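Local structure of phosphotriesterase family protein (Listeria monocytogenes serotype 4b str. H7858, 3PNZ) at residues G91-N96 / V136-N141. The protein probably hydrolyses phosphorylated sugar lactones at a two-zinc centre, as a lactonase of the amidohydrolase fold. Residues are numbered along the deposited sequence; the frame is centred on the assembly and turned at random.
Sequences GTAGFN and VNEVEN. With PO4 (phosphate ion), chain K.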
loop_
_atom_site.group_PDB
_atom_site.type_symbol
_atom_site.label_atom_id
_atom_site.label_comp_id
_atom_site.label_asym_id
_atom_site.label_seq_id
_atom_site.Cartn_x
_atom_site.Cartn_y
_atom_site.Cartn_z
ATOM N N GLY A 91 4.433 4.454 6.794
ATOM C CA GLY A 91 5.413 3.754 5.978
ATOM C C GLY A 91 5.182 2.257 5.970
ATOM O O GLY A 91 4.422 1.734 6.786
ATOM N N THR A 92 5.839 1.558 5.048
ATOM C CA THR A 92 5.601 0.139 4.880
ATOM C C THR A 92 6.880 -0.681 4.981
ATOM O O THR A 92 7.852 -0.422 4.268
ATOM C CB THR A 92 4.947 -0.111 3.520
ATOM O OG1 THR A 92 3.687 0.568 3.486
ATOM C CG2 THR A 92 4.750 -1.606 3.278
ATOM N N ALA A 93 6.866 -1.676 5.861
ATOM C CA ALA A 93 7.975 -2.602 6.006
ATOM C C ALA A 93 7.760 -3.835 5.128
ATOM O O ALA A 93 6.631 -4.156 4.766
ATOM C CB ALA A 93 8.107 -3.031 7.465
ATOM N N GLY A 94 8.834 -4.524 4.775
ATOM C CA GLY A 94 8.683 -5.791 4.080
ATOM C C GLY A 94 8.984 -5.737 2.594
ATOM O O GLY A 94 9.870 -5.010 2.166
ATOM N N PHE A 95 8.205 -6.483 1.811
ATOM C CA PHE A 95 8.546 -6.775 0.418
ATOM C C PHE A 95 7.391 -6.431 -0.531
ATOM O O PHE A 95 6.231 -6.505 -0.139
ATOM C CB PHE A 95 8.897 -8.265 0.292
ATOM C CG PHE A 95 9.787 -8.775 1.393
ATOM C CD1 PHE A 95 11.169 -8.764 1.251
ATOM C CD2 PHE A 95 9.246 -9.256 2.573
ATOM C CE1 PHE A 95 11.991 -9.224 2.261
ATOM C CE2 PHE A 95 10.062 -9.720 3.594
ATOM C CZ PHE A 95 11.442 -9.703 3.439
ATOM N N ASN A 96 7.708 -6.071 -1.779
ATOM C CA ASN A 96 6.680 -5.659 -2.753
ATOM C C ASN A 96 6.278 -6.756 -3.744
ATOM O O ASN A 96 5.089 -7.044 -3.887
ATOM C CB ASN A 96 7.114 -4.382 -3.490
ATOM C CG ASN A 96 6.052 -3.849 -4.470
ATOM O OD1 ASN A 96 6.207 -2.755 -5.016
ATOM N ND2 ASN A 96 4.987 -4.610 -4.693
ATOM N N VAL A 136 10.476 -6.849 11.516
ATOM C CA VAL A 136 10.183 -6.359 12.859
ATOM C C VAL A 136 10.992 -5.098 13.174
ATOM O O VAL A 136 10.470 -4.131 13.732
ATOM C CB VAL A 136 10.462 -7.433 13.924
ATOM C CG1 VAL A 136 10.337 -6.835 15.328
ATOM C CG2 VAL A 136 9.504 -8.601 13.761
ATOM N N ASN A 137 12.263 -5.107 12.794
ATOM C CA ASN A 137 13.140 -3.968 13.062
ATOM C C ASN A 137 12.702 -2.714 12.310
ATOM O O ASN A 137 12.846 -1.601 12.815
ATOM C CB ASN A 137 14.598 -4.322 12.754
ATOM C CG ASN A 137 15.191 -5.299 13.772
ATOM O OD1 ASN A 137 14.683 -5.437 14.887
ATOM N ND2 ASN A 137 16.265 -5.979 13.387
ATOM N N GLU A 138 12.150 -2.887 11.107
ATOM C CA GLU A 138 11.635 -1.742 10.352
ATOM C C GLU A 138 10.440 -1.089 11.053
ATOM O O GLU A 138 10.259 0.131 10.994
ATOM C CB GLU A 138 11.277 -2.149 8.909
ATOM C CG GLU A 138 12.491 -2.509 8.074
ATOM C CD GLU A 138 12.227 -2.483 6.572
ATOM O OE1 GLU A 138 11.180 -3.005 6.125
ATOM O OE2 GLU A 138 13.081 -1.944 5.834
ATOM N N VAL A 139 9.636 -1.907 11.726
ATOM C CA VAL A 139 8.449 -1.428 12.421
ATOM C C VAL A 139 8.793 -0.839 13.790
ATOM O O VAL A 139 8.237 0.177 14.194
ATOM C CB VAL A 139 7.436 -2.564 12.626
ATOM C CG1 VAL A 139 6.306 -2.127 13.547
ATOM C CG2 VAL A 139 6.876 -3.014 11.273
ATOM N N GLU A 140 9.720 -1.490 14.482
ATOM C CA GLU A 140 10.013 -1.156 15.879
ATOM C C GLU A 140 11.157 -0.163 16.073
ATOM O O GLU A 140 11.153 0.610 17.035
ATOM C CB GLU A 140 10.282 -2.435 16.674
ATOM C CG GLU A 140 9.105 -3.396 16.705
ATOM C CD GLU A 140 7.929 -2.909 17.546
ATOM O OE1 GLU A 140 7.776 -1.684 17.747
ATOM O OE2 GLU A 140 7.149 -3.765 18.016
ATOM N N ASN A 141 12.131 -0.181 15.169
ATOM C CA ASN A 141 13.307 0.675 15.287
ATOM C C ASN A 141 13.343 1.785 14.243
ATOM O O ASN A 141 13.603 2.946 14.560
ATOM C CB ASN A 141 14.584 -0.162 15.194
ATOM C CG ASN A 141 14.699 -1.179 16.315
ATOM O OD1 ASN A 141 14.079 -1.028 17.362
ATOM N ND2 ASN A 141 15.493 -2.217 16.097
HETATM P P PO4 K . 3.515 -1.597 -7.176
HETATM O O1 PO4 K . 4.712 -0.881 -6.590
HETATM O O2 PO4 K . 3.585 -3.048 -6.782
HETATM O O3 PO4 K . 2.226 -1.029 -6.655
HETATM O O4 PO4 K . 3.495 -1.427 -8.675
#
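Glu138, on the last turn of helix 128-140, reaches across to Ala93 and Gly94, where strand 88-92 of the TIM-like barrel of this amidohydrolase passes into its following loop. The contact thus joins the end of a barrel strand to the helix that precedes the next parallel strand, 150-152. Ala93 points its CB at the helix and packs 3.6 Å from CB of Glu138; a methyl group suits this place because the two backbones come so close, with the CA atoms of Ala93 and Glu138 5.7 Å apart. Next to it, Val139 adds an apolar touch, its CG2 lying 4.0 Å from CB of Ala93. With CG of Glu138 beside its own backbone N (chi1 -68°) and the chain extended beyond it, the carboxylate is carried past the alanine methyl to the loop, OE1 of Glu138 lying 3.4 Å from CB of Ala93. There OE1 accepts the one hydrogen bond between the segments, from Gly94 N. The second oxygen, OE2, forms a salt bridge with Arg73, whose guanidinium also binds the carbonyl O of Thr92. With each oxygen held, the buried carboxylate has little freedom to rotate, and the arginine probably favours its ionised form. Gly94 suits this point of the loop because its backbone angles (phi 104°, psi -142°) would press a CB against the preceding carbonyl oxygen. Its N lies 3.1 Å from Glu138 OE1, nearly end-on to the C-O bond.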